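Exopolyphosphatase (Cytophaga hutchinsonii, PDB 3MDQ) probably hydrolyses inorganic polyphosphate from the chain end, releasing orthophosphate. Local coordinates at residues 31-43 with 54-68. Numbering follows the deposited sequence.
Sequences LVNEKSAVGLGKG and AMDRALDTLKKFRVI. With SO4 (sulfate ion), chain F.
Val38 and Arg57 meet where strand 32-37 gives way to a loop. Arg57 NE donates to Val38 O at 2.7 Å, with a nearly straight N-H...O angle of 163°. Arg57 NH2 donates to Gly39 O at 3.0 Å. Both carbonyl oxygens lie in the guanidinium plane, at its edge. A bend at chi3 (-64°) turns the guanidinium group onto them. In the same plane, on the NH1 side, a water links Arg57 NH2 to Lys42 O. Lys42 N reaches Gly39 O from the other face of its carbonyl plane.

The Val38 side chain spreads over the helix. Val38 CG1 lies 3.7 Å from Ala58 N, and Val38 CG2 3.4 Å from Thr61 OG1. Ser36 OG donates to that same Thr61 OG1 at 2.8 Å. Farther along, Ile68 CG2 packs on Val32 CG2 at 4.0 Å.

Helix 54-68 runs nearly antiparallel (160°) to strand 32-37, at the edge of the five-stranded sheet, consistent with one domain of an actin-like fold. Lys35 NZ bonds a sulfate, probably from the crystallisation liquor, that also bonds Arg269. Two bonds to successive carbonyls fix the guanidinium's rotation, tying the loop's backbone to the helix through a probably charged group.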
loop_
_atom_site.group_PDB
_atom_site.type_symbol
_atom_site.label_atom_id
_atom_site.label_comp_id
_atom_site.label_asym_id
_atom_site.label_seq_id
_atom_site.Cartn_x
_atom_site.Cartn_y
_atom_site.Cartn_z
ATOM N N LEU A 31 -6.658 -17.740 7.242
ATOM C CA LEU A 31 -5.712 -18.766 7.661
ATOM C C LEU A 31 -4.283 -18.257 7.755
ATOM O O LEU A 31 -3.552 -18.664 8.648
ATOM C CB LEU A 31 -5.782 -19.941 6.677
ATOM C CG LEU A 31 -7.099 -20.683 6.509
ATOM C CD1 LEU A 31 -6.886 -21.846 5.576
ATOM C CD2 LEU A 31 -7.646 -21.166 7.849
ATOM N N VAL A 32 -3.838 -17.454 6.777
ATOM C CA VAL A 32 -2.466 -16.932 6.723
ATOM C C VAL A 32 -2.526 -15.477 6.260
ATOM O O VAL A 32 -3.258 -15.157 5.322
ATOM C CB VAL A 32 -1.610 -17.716 5.684
ATOM C CG1 VAL A 32 -0.202 -17.092 5.529
ATOM C CG2 VAL A 32 -1.514 -19.205 6.054
ATOM N N ASN A 33 -1.774 -14.608 6.940
ATOM C CA ASN A 33 -1.547 -13.258 6.511
ATOM C C ASN A 33 -0.067 -12.999 6.805
ATOM O O ASN A 33 0.290 -12.755 7.946
ATOM C CB ASN A 33 -2.468 -12.305 7.251
ATOM C CG ASN A 33 -2.359 -10.882 6.739
ATOM O OD1 ASN A 33 -1.401 -10.528 6.069
ATOM N ND2 ASN A 33 -3.361 -10.067 7.034
ATOM N N GLU A 34 0.764 -13.077 5.759
ATOM C CA GLU A 34 2.227 -13.130 5.855
ATOM C C GLU A 34 2.796 -11.997 5.006
ATOM O O GLU A 34 2.211 -11.665 3.988
ATOM C CB GLU A 34 2.700 -14.471 5.267
ATOM C CG GLU A 34 4.178 -14.746 5.344
ATOM C CD GLU A 34 4.491 -15.885 6.271
ATOM O OE1 GLU A 34 3.531 -16.512 6.767
ATOM O OE2 GLU A 34 5.687 -16.161 6.495
ATOM N N LYS A 35 3.920 -11.406 5.417
ATOM C CA LYS A 35 4.621 -10.456 4.581
ATOM C C LYS A 35 6.101 -10.806 4.509
ATOM O O LYS A 35 6.656 -11.487 5.384
ATOM C CB LYS A 35 4.478 -9.031 5.099
ATOM C CG LYS A 35 5.146 -8.789 6.435
ATOM C CD LYS A 35 4.916 -7.329 6.924
ATOM C CE LYS A 35 5.090 -7.240 8.448
ATOM N NZ LYS A 35 4.406 -6.063 9.036
ATOM N N SER A 36 6.741 -10.295 3.468
ATOM C CA SER A 36 8.161 -10.507 3.286
ATOM C C SER A 36 8.722 -9.302 2.574
ATOM O O SER A 36 8.175 -8.870 1.542
ATOM C CB SER A 36 8.330 -11.781 2.450
ATOM O OG SER A 36 9.683 -12.007 2.061
ATOM N N ALA A 37 9.794 -8.730 3.124
ATOM C CA ALA A 37 10.437 -7.576 2.517
ATOM C C ALA A 37 11.295 -8.065 1.335
ATOM O O ALA A 37 12.104 -9.010 1.475
ATOM C CB ALA A 37 11.294 -6.822 3.568
ATOM N N VAL A 38 11.011 -7.532 0.159
ATOM C CA VAL A 38 11.659 -7.934 -1.066
ATOM C C VAL A 38 12.454 -6.801 -1.688
ATOM O O VAL A 38 13.518 -7.034 -2.255
ATOM C CB VAL A 38 10.609 -8.453 -2.097
ATOM C CG1 VAL A 38 11.230 -8.644 -3.494
ATOM C CG2 VAL A 38 10.015 -9.800 -1.585
ATOM N N GLY A 39 11.978 -5.565 -1.618
ATOM C CA GLY A 39 12.738 -4.487 -2.225
ATOM C C GLY A 39 12.897 -4.642 -3.710
ATOM O O GLY A 39 13.986 -4.512 -4.228
ATOM N N LEU A 40 11.785 -4.852 -4.391
ATOM C CA LEU A 40 11.753 -5.011 -5.837
ATOM C C LEU A 40 12.211 -3.732 -6.529
ATOM O O LEU A 40 12.724 -3.743 -7.656
ATOM C CB LEU A 40 10.332 -5.436 -6.264
ATOM C CG LEU A 40 10.174 -6.230 -7.517
ATOM C CD1 LEU A 40 11.075 -7.489 -7.532
ATOM C CD2 LEU A 40 8.680 -6.523 -7.684
ATOM N N GLY A 41 11.991 -2.593 -5.885
ATOM C CA GLY A 41 12.321 -1.301 -6.505
ATOM C C GLY A 41 13.765 -0.869 -6.287
ATOM O O GLY A 41 14.322 -0.069 -7.050
ATOM N N LYS A 42 14.394 -1.441 -5.269
ATOM C CA LYS A 42 15.726 -1.040 -4.844
ATOM C C LYS A 42 16.727 -1.179 -5.974
ATOM O O LYS A 42 16.835 -2.235 -6.605
ATOM C CB LYS A 42 16.154 -1.851 -3.613
ATOM C CG LYS A 42 17.559 -1.507 -3.107
ATOM C CD LYS A 42 17.997 -2.431 -1.957
ATOM C CE LYS A 42 17.379 -2.058 -0.646
ATOM N NZ LYS A 42 17.683 -3.091 0.392
ATOM N N GLY A 43 17.477 -0.121 -6.229
ATOM C CA GLY A 43 18.534 -0.153 -7.237
ATOM C C GLY A 43 18.055 -0.040 -8.681
ATOM O O GLY A 43 18.900 0.008 -9.605
ATOM N N ALA A 54 17.265 -7.962 -6.901
ATOM C CA ALA A 54 15.858 -7.806 -6.554
ATOM C C ALA A 54 15.055 -8.988 -7.096
ATOM O O ALA A 54 14.195 -9.501 -6.396
ATOM C CB ALA A 54 15.306 -6.454 -7.075
HETATM N N MSE A 55 15.338 -9.432 -8.328
HETATM C CA MSE A 55 14.638 -10.601 -8.880
HETATM C C MSE A 55 14.916 -11.834 -8.049
HETATM O O MSE A 55 14.005 -12.636 -7.813
HETATM C CB MSE A 55 14.982 -10.840 -10.363
HETATM C CG MSE A 55 14.448 -9.744 -11.228
HETATM SE SE MSE A 55 14.427 -10.129 -13.137
HETATM C CE MSE A 55 16.309 -9.660 -13.498
ATOM N N ASP A 56 16.164 -11.998 -7.604
ATOM C CA ASP A 56 16.518 -13.137 -6.759
ATOM C C ASP A 56 15.800 -13.105 -5.400
ATOM O O ASP A 56 15.327 -14.140 -4.911
ATOM C CB ASP A 56 18.036 -13.205 -6.577
ATOM C CG ASP A 56 18.728 -13.732 -7.804
ATOM O OD1 ASP A 56 18.025 -14.244 -8.710
ATOM O OD2 ASP A 56 19.964 -13.610 -7.885
ATOM N N ARG A 57 15.686 -11.925 -4.794
ATOM C CA ARG A 57 14.902 -11.786 -3.556
ATOM C C ARG A 57 13.432 -12.137 -3.804
ATOM O O ARG A 57 12.794 -12.810 -2.987
ATOM C CB ARG A 57 15.021 -10.384 -2.930
ATOM C CG ARG A 57 16.397 -10.053 -2.393
ATOM C CD ARG A 57 16.425 -8.712 -1.667
ATOM N NE ARG A 57 16.146 -7.540 -2.482
ATOM C CZ ARG A 57 17.048 -6.813 -3.130
ATOM N NH1 ARG A 57 18.349 -7.115 -3.103
ATOM N NH2 ARG A 57 16.659 -5.727 -3.783
ATOM N N ALA A 58 12.885 -11.639 -4.902
ATOM C CA ALA A 58 11.490 -11.926 -5.259
ATOM C C ALA A 58 11.235 -13.446 -5.394
ATOM O O ALA A 58 10.254 -13.965 -4.856
ATOM C CB ALA A 58 11.044 -11.174 -6.573
ATOM N N LEU A 59 12.121 -14.127 -6.106
ATOM C CA LEU A 59 12.004 -15.572 -6.273
ATOM C C LEU A 59 12.148 -16.315 -4.956
ATOM O O LEU A 59 11.421 -17.271 -4.694
ATOM C CB LEU A 59 12.988 -16.142 -7.302
ATOM C CG LEU A 59 12.509 -16.198 -8.741
ATOM C CD1 LEU A 59 11.467 -17.273 -8.876
ATOM C CD2 LEU A 59 11.961 -14.883 -9.207
ATOM N N ASP A 60 13.081 -15.887 -4.121
ATOM C CA ASP A 60 13.237 -16.497 -2.795
ATOM C C ASP A 60 11.918 -16.423 -2.045
ATOM O O ASP A 60 11.408 -17.409 -1.528
ATOM C CB ASP A 60 14.316 -15.761 -2.008
ATOM C CG ASP A 60 14.518 -16.332 -0.610
ATOM O OD1 ASP A 60 14.754 -17.554 -0.505
ATOM O OD2 ASP A 60 14.464 -15.566 0.367
ATOM N N THR A 61 11.329 -15.245 -2.016
ATOM C CA THR A 61 10.092 -15.049 -1.289
ATOM C C THR A 61 8.954 -15.861 -1.903
ATOM O O THR A 61 8.173 -16.470 -1.177
ATOM C CB THR A 61 9.721 -13.560 -1.248
ATOM O OG1 THR A 61 10.646 -12.892 -0.375
ATOM C CG2 THR A 61 8.298 -13.325 -0.715
ATOM N N LEU A 62 8.886 -15.879 -3.228
ATOM C CA LEU A 62 7.825 -16.630 -3.880
ATOM C C LEU A 62 7.947 -18.156 -3.678
ATOM O O LEU A 62 6.924 -18.850 -3.576
ATOM C CB LEU A 62 7.663 -16.210 -5.350
ATOM C CG LEU A 62 7.114 -14.764 -5.484
ATOM C CD1 LEU A 62 7.239 -14.289 -6.899
ATOM C CD2 LEU A 62 5.688 -14.617 -4.990
ATOM N N LYS A 63 9.183 -18.674 -3.572
ATOM C CA LYS A 63 9.389 -20.076 -3.263
ATOM C C LYS A 63 8.846 -20.367 -1.870
ATOM O O LYS A 63 8.171 -21.372 -1.653
ATOM C CB LYS A 63 10.860 -20.458 -3.384
ATOM C CG LYS A 63 11.374 -20.519 -4.833
ATOM C CD LYS A 63 12.839 -20.902 -4.949
ATOM C CE LYS A 63 13.092 -22.400 -4.678
ATOM N NZ LYS A 63 12.441 -23.297 -5.714
ATOM N N LYS A 64 9.107 -19.475 -0.916
ATOM C CA LYS A 64 8.541 -19.624 0.409
ATOM C C LYS A 64 7.018 -19.523 0.448
ATOM O O LYS A 64 6.350 -20.306 1.125
ATOM C CB LYS A 64 9.188 -18.634 1.366
ATOM C CG LYS A 64 10.660 -18.967 1.618
ATOM C CD LYS A 64 11.363 -17.874 2.427
ATOM C CE LYS A 64 12.849 -18.200 2.575
ATOM N NZ LYS A 64 13.620 -17.065 3.122
ATOM N N PHE A 65 6.457 -18.572 -0.288
ATOM C CA PHE A 65 5.010 -18.447 -0.362
ATOM C C PHE A 65 4.376 -19.679 -1.016
ATOM O O PHE A 65 3.321 -20.131 -0.593
ATOM C CB PHE A 65 4.616 -17.194 -1.166
ATOM C CG PHE A 65 4.731 -15.869 -0.395
ATOM C CD1 PHE A 65 5.310 -15.765 0.884
ATOM C CD2 PHE A 65 4.316 -14.696 -1.009
ATOM C CE1 PHE A 65 5.373 -14.516 1.549
ATOM C CE2 PHE A 65 4.383 -13.454 -0.322
ATOM C CZ PHE A 65 4.897 -13.383 0.921
ATOM N N ARG A 66 5.025 -20.232 -2.039
ATOM C CA ARG A 66 4.515 -21.432 -2.699
ATOM C C ARG A 66 4.439 -22.593 -1.694
ATOM O O ARG A 66 3.418 -23.315 -1.650
ATOM C CB ARG A 66 5.385 -21.780 -3.898
ATOM C CG ARG A 66 5.059 -23.121 -4.556
ATOM C CD ARG A 66 3.795 -23.126 -5.385
ATOM N NE ARG A 66 3.192 -24.458 -5.461
ATOM C CZ ARG A 66 2.630 -25.035 -6.525
ATOM N NH1 ARG A 66 2.726 -24.534 -7.747
ATOM N NH2 ARG A 66 2.036 -26.203 -6.360
ATOM N N VAL A 67 5.465 -22.747 -0.848
ATOM C CA VAL A 67 5.391 -23.779 0.180
ATOM C C VAL A 67 4.172 -23.570 1.071
ATOM O O VAL A 67 3.468 -24.500 1.388
ATOM C CB VAL A 67 6.656 -23.837 1.064
ATOM C CG1 VAL A 67 6.420 -24.772 2.263
ATOM C CG2 VAL A 67 7.868 -24.302 0.243
ATOM N N ILE A 68 3.965 -22.336 1.524
ATOM C CA ILE A 68 2.846 -22.060 2.443
ATOM C C ILE A 68 1.497 -22.331 1.754
ATOM O O ILE A 68 0.589 -22.910 2.336
ATOM C CB ILE A 68 2.902 -20.614 2.983
ATOM C CG1 ILE A 68 4.161 -20.380 3.814
ATOM C CG2 ILE A 68 1.637 -20.333 3.802
ATOM C CD1 ILE A 68 4.517 -18.949 4.064
HETATM S S SO4 F . 2.132 -4.206 7.057
HETATM O O1 SO4 F . 3.558 -4.197 7.399
HETATM O O2 SO4 F . 1.999 -4.034 5.615
HETATM O O3 SO4 F . 1.487 -3.105 7.765
HETATM O O4 SO4 F . 1.531 -5.484 7.454
HETATM O O HOH W 1 18.374 -4.352 -5.816
#